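PDB 4TXG: chitinase from Chromobacterium violaceum, which probably hydrolyses the glycosidic bonds of chitin, breaking the polysaccharide down. Local coordinates for residues G273-V285 with S331-L345. Sequence-based numbering, arbitrary orientation.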
# COMPACT_ATOMS: atom_id res chain seq x y z
N GLY A 273 -10.70 -14.19 9.82
CA GLY A 273 -10.03 -12.90 10.02
C GLY A 273 -10.84 -11.69 9.60
O GLY A 273 -11.99 -11.53 10.00
N PHE A 274 -10.23 -10.84 8.78
CA PHE A 274 -10.90 -9.65 8.26
C PHE A 274 -12.19 -9.96 7.49
O PHE A 274 -13.13 -9.18 7.51
CB PHE A 274 -9.95 -8.87 7.34
CG PHE A 274 -9.03 -7.91 8.06
CD1 PHE A 274 -9.52 -6.73 8.59
CD2 PHE A 274 -7.68 -8.18 8.17
CE1 PHE A 274 -8.68 -5.83 9.23
CE2 PHE A 274 -6.83 -7.28 8.81
CZ PHE A 274 -7.33 -6.12 9.34
N TYR A 275 -12.22 -11.08 6.77
CA TYR A 275 -13.38 -11.37 5.95
C TYR A 275 -14.63 -11.56 6.80
O TYR A 275 -15.69 -10.98 6.52
CB TYR A 275 -13.15 -12.62 5.10
CG TYR A 275 -12.03 -12.46 4.09
CD1 TYR A 275 -12.20 -11.69 2.95
CD2 TYR A 275 -10.81 -13.11 4.28
CE1 TYR A 275 -11.19 -11.54 2.02
CE2 TYR A 275 -9.79 -12.98 3.35
CZ TYR A 275 -9.99 -12.20 2.22
OH TYR A 275 -8.98 -12.07 1.30
N SER A 276 -14.51 -12.35 7.86
CA SER A 276 -15.66 -12.66 8.70
C SER A 276 -15.93 -11.51 9.67
O SER A 276 -17.07 -11.31 10.09
CB SER A 276 -15.45 -13.99 9.44
OG SER A 276 -14.18 -14.04 10.05
N MET A 277 -14.89 -10.75 10.01
CA MET A 277 -15.06 -9.62 10.92
C MET A 277 -15.82 -8.48 10.25
O MET A 277 -16.59 -7.79 10.91
CB MET A 277 -13.70 -9.12 11.44
CG MET A 277 -13.78 -7.94 12.43
SD MET A 277 -13.63 -6.30 11.63
CE MET A 277 -11.88 -6.29 11.34
N THR A 278 -15.62 -8.29 8.94
CA THR A 278 -16.28 -7.18 8.25
C THR A 278 -17.58 -7.55 7.55
O THR A 278 -18.41 -6.69 7.32
CB THR A 278 -15.36 -6.52 7.18
OG1 THR A 278 -14.99 -7.48 6.19
CG2 THR A 278 -14.11 -5.95 7.83
N VAL A 279 -17.75 -8.82 7.19
CA VAL A 279 -18.93 -9.23 6.43
C VAL A 279 -19.48 -10.53 7.00
O VAL A 279 -18.76 -11.52 7.13
CB VAL A 279 -18.62 -9.42 4.91
CG1 VAL A 279 -19.85 -9.91 4.14
CG2 VAL A 279 -18.10 -8.11 4.29
N ASN A 280 -20.76 -10.51 7.39
CA ASN A 280 -21.43 -11.72 7.86
C ASN A 280 -21.50 -12.78 6.76
O ASN A 280 -21.40 -12.47 5.58
CB ASN A 280 -22.85 -11.41 8.34
CG ASN A 280 -22.86 -10.49 9.53
OD1 ASN A 280 -22.15 -10.71 10.51
ND2 ASN A 280 -23.70 -9.45 9.47
N ALA A 281 -21.73 -14.02 7.16
CA ALA A 281 -21.84 -15.11 6.20
C ALA A 281 -22.99 -14.90 5.20
O ALA A 281 -22.96 -15.46 4.11
CB ALA A 281 -22.01 -16.43 6.93
N ASP A 282 -23.98 -14.08 5.57
CA ASP A 282 -25.11 -13.84 4.67
C ASP A 282 -24.91 -12.65 3.73
O ASP A 282 -25.84 -12.25 3.02
CB ASP A 282 -26.41 -13.66 5.48
CG ASP A 282 -26.44 -12.36 6.28
OD1 ASP A 282 -25.45 -11.60 6.28
OD2 ASP A 282 -27.46 -12.12 6.95
N GLY A 283 -23.72 -12.07 3.75
CA GLY A 283 -23.41 -11.00 2.82
C GLY A 283 -23.63 -9.60 3.35
O GLY A 283 -23.24 -8.63 2.69
N THR A 284 -24.27 -9.46 4.51
CA THR A 284 -24.43 -8.13 5.10
C THR A 284 -23.17 -7.72 5.86
O THR A 284 -22.39 -8.56 6.29
CB THR A 284 -25.63 -8.05 6.05
OG1 THR A 284 -25.49 -9.03 7.09
CG2 THR A 284 -26.94 -8.29 5.29
N VAL A 285 -22.98 -6.41 6.02
CA VAL A 285 -21.83 -5.91 6.77
C VAL A 285 -21.95 -6.29 8.25
O VAL A 285 -23.02 -6.18 8.84
CB VAL A 285 -21.70 -4.38 6.61
CG1 VAL A 285 -20.60 -3.84 7.52
CG2 VAL A 285 -21.41 -4.02 5.16
N SER A 331 -13.55 -15.67 1.41
CA SER A 331 -13.49 -14.50 0.54
C SER A 331 -14.42 -14.64 -0.66
O SER A 331 -15.14 -13.71 -1.01
CB SER A 331 -12.05 -14.25 0.07
OG SER A 331 -11.54 -15.36 -0.66
N ASN A 332 -14.42 -15.81 -1.30
CA ASN A 332 -15.24 -16.00 -2.49
C ASN A 332 -16.74 -15.98 -2.18
O ASN A 332 -17.56 -15.70 -3.05
CB ASN A 332 -14.84 -17.30 -3.20
CG ASN A 332 -13.50 -17.18 -3.91
OD1 ASN A 332 -13.03 -16.07 -4.19
ND2 ASN A 332 -12.88 -18.32 -4.23
N ALA A 333 -17.11 -16.24 -0.93
CA ALA A 333 -18.50 -16.20 -0.53
C ALA A 333 -18.98 -14.77 -0.24
O ALA A 333 -20.16 -14.53 -0.03
CB ALA A 333 -18.72 -17.09 0.71
N ARG A 334 -18.05 -13.82 -0.26
CA ARG A 334 -18.35 -12.45 0.16
C ARG A 334 -18.02 -11.40 -0.91
O ARG A 334 -18.06 -10.21 -0.62
CB ARG A 334 -17.56 -12.11 1.43
CG ARG A 334 -18.05 -12.81 2.69
CD ARG A 334 -16.98 -12.72 3.80
NE ARG A 334 -17.51 -13.14 5.09
CZ ARG A 334 -17.67 -14.41 5.46
NH1 ARG A 334 -17.34 -15.40 4.64
NH2 ARG A 334 -18.18 -14.69 6.66
N LEU A 335 -17.71 -11.84 -2.13
CA LEU A 335 -17.14 -10.92 -3.13
C LEU A 335 -17.95 -9.64 -3.31
O LEU A 335 -17.38 -8.54 -3.35
CB LEU A 335 -17.00 -11.62 -4.48
CG LEU A 335 -16.09 -12.84 -4.51
CD1 LEU A 335 -16.12 -13.48 -5.90
CD2 LEU A 335 -14.66 -12.49 -4.08
N GLY A 336 -19.27 -9.76 -3.37
CA GLY A 336 -20.12 -8.61 -3.63
C GLY A 336 -20.27 -7.65 -2.46
O GLY A 336 -20.79 -6.54 -2.61
N SER A 337 -19.81 -8.08 -1.29
CA SER A 337 -20.00 -7.34 -0.05
C SER A 337 -18.72 -6.74 0.51
O SER A 337 -18.78 -5.92 1.42
CB SER A 337 -20.59 -8.25 1.02
OG SER A 337 -21.82 -8.80 0.58
N LEU A 338 -17.57 -7.20 0.03
CA LEU A 338 -16.31 -6.80 0.65
C LEU A 338 -16.03 -5.30 0.56
O LEU A 338 -15.41 -4.73 1.47
CB LEU A 338 -15.14 -7.57 0.03
CG LEU A 338 -15.12 -9.06 0.41
CD1 LEU A 338 -13.99 -9.79 -0.30
CD2 LEU A 338 -15.00 -9.22 1.91
N ASN A 339 -16.46 -4.66 -0.51
CA ASN A 339 -16.24 -3.22 -0.60
C ASN A 339 -17.02 -2.45 0.48
O ASN A 339 -16.46 -1.58 1.14
CB ASN A 339 -16.61 -2.69 -1.98
CG ASN A 339 -15.49 -2.86 -2.98
OD1 ASN A 339 -14.63 -1.99 -3.12
ND2 ASN A 339 -15.47 -4.00 -3.65
N LYS A 340 -18.30 -2.77 0.63
CA LYS A 340 -19.11 -2.15 1.69
C LYS A 340 -18.55 -2.46 3.08
O LYS A 340 -18.56 -1.61 3.98
CB LYS A 340 -20.56 -2.61 1.62
CG LYS A 340 -21.25 -2.21 0.34
CD LYS A 340 -21.41 -0.72 0.26
CE LYS A 340 -22.79 -0.30 0.73
NZ LYS A 340 -23.93 -0.74 -0.16
N GLY A 341 -18.08 -3.69 3.26
CA GLY A 341 -17.53 -4.09 4.55
C GLY A 341 -16.28 -3.32 4.89
O GLY A 341 -16.04 -2.96 6.04
N TYR A 342 -15.46 -3.06 3.87
CA TYR A 342 -14.18 -2.39 4.09
C TYR A 342 -14.40 -0.91 4.36
O TYR A 342 -13.75 -0.31 5.22
CB TYR A 342 -13.30 -2.59 2.86
CG TYR A 342 -11.87 -2.13 2.98
CD1 TYR A 342 -11.02 -2.66 3.94
CD2 TYR A 342 -11.36 -1.22 2.07
CE1 TYR A 342 -9.69 -2.27 3.99
CE2 TYR A 342 -10.04 -0.82 2.12
CZ TYR A 342 -9.21 -1.35 3.08
OH TYR A 342 -7.90 -0.94 3.11
N VAL A 343 -15.33 -0.31 3.62
CA VAL A 343 -15.68 1.08 3.87
C VAL A 343 -16.25 1.24 5.28
O VAL A 343 -15.89 2.17 6.01
CB VAL A 343 -16.67 1.60 2.82
CG1 VAL A 343 -17.27 2.92 3.24
CG2 VAL A 343 -15.95 1.74 1.48
N ALA A 344 -17.12 0.31 5.69
CA ALA A 344 -17.66 0.35 7.04
C ALA A 344 -16.57 0.20 8.11
O ALA A 344 -16.60 0.88 9.14
CB ALA A 344 -18.73 -0.72 7.23
N LEU A 345 -15.62 -0.70 7.87
CA LEU A 345 -14.50 -0.87 8.79
C LEU A 345 -13.71 0.44 8.95
O LEU A 345 -13.46 0.89 10.07
CB LEU A 345 -13.57 -1.98 8.28
CG LEU A 345 -12.25 -2.10 9.04
CD1 LEU A 345 -12.53 -2.49 10.49
CD2 LEU A 345 -11.31 -3.11 8.38
O HOH W 1 -18.82 -13.60 9.58
O HOH W 2 -14.16 -6.16 3.71
O HOH W 3 -22.43 -13.75 1.15
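One face of the Tyr275 ring carries the Ser331 CB in a CH-pi contact, 3.8 Å from the ring centroid, while Leu338 CD2 meets the ring edge in its plane. Phe313 packs edge-to-face with the same ring, and the hydroxyl bonds to Tyr315 N, so the tyrosine combines a broad apolar surface with a polar end. The second flat group, the Arg334 guanidinium, offers its edge to Val279 O: NE (2.9 Å) and NH2 (3.3 Å) both donate to this one oxygen, from the same face of its carbonyl plane. A water in the guanidinium plane accepts from NH2 and donates to Ser276 O; NH1 bonds to Phe330 O, which probably helps hold the group's rotation. In the GH18 TIM barrel, helix 273-278 belongs to the excursion between strand 247-253 and helix 287-304; it crosses the start of helix 338-360, which follows strand 308-312, at 84°. Gly341, with no side chain, lets Val279 CG2 come to 4.1 Å from its CA. With chi1 at 174°, Val285 splits its branches: CG1 meets Ala344 CB at 3.6 Å and CG2 lies against the backbone of Lys340 and Gly341. Gly283 ends the type I turn from Asn280 with a positive phi (94°), which glycine adopts easily.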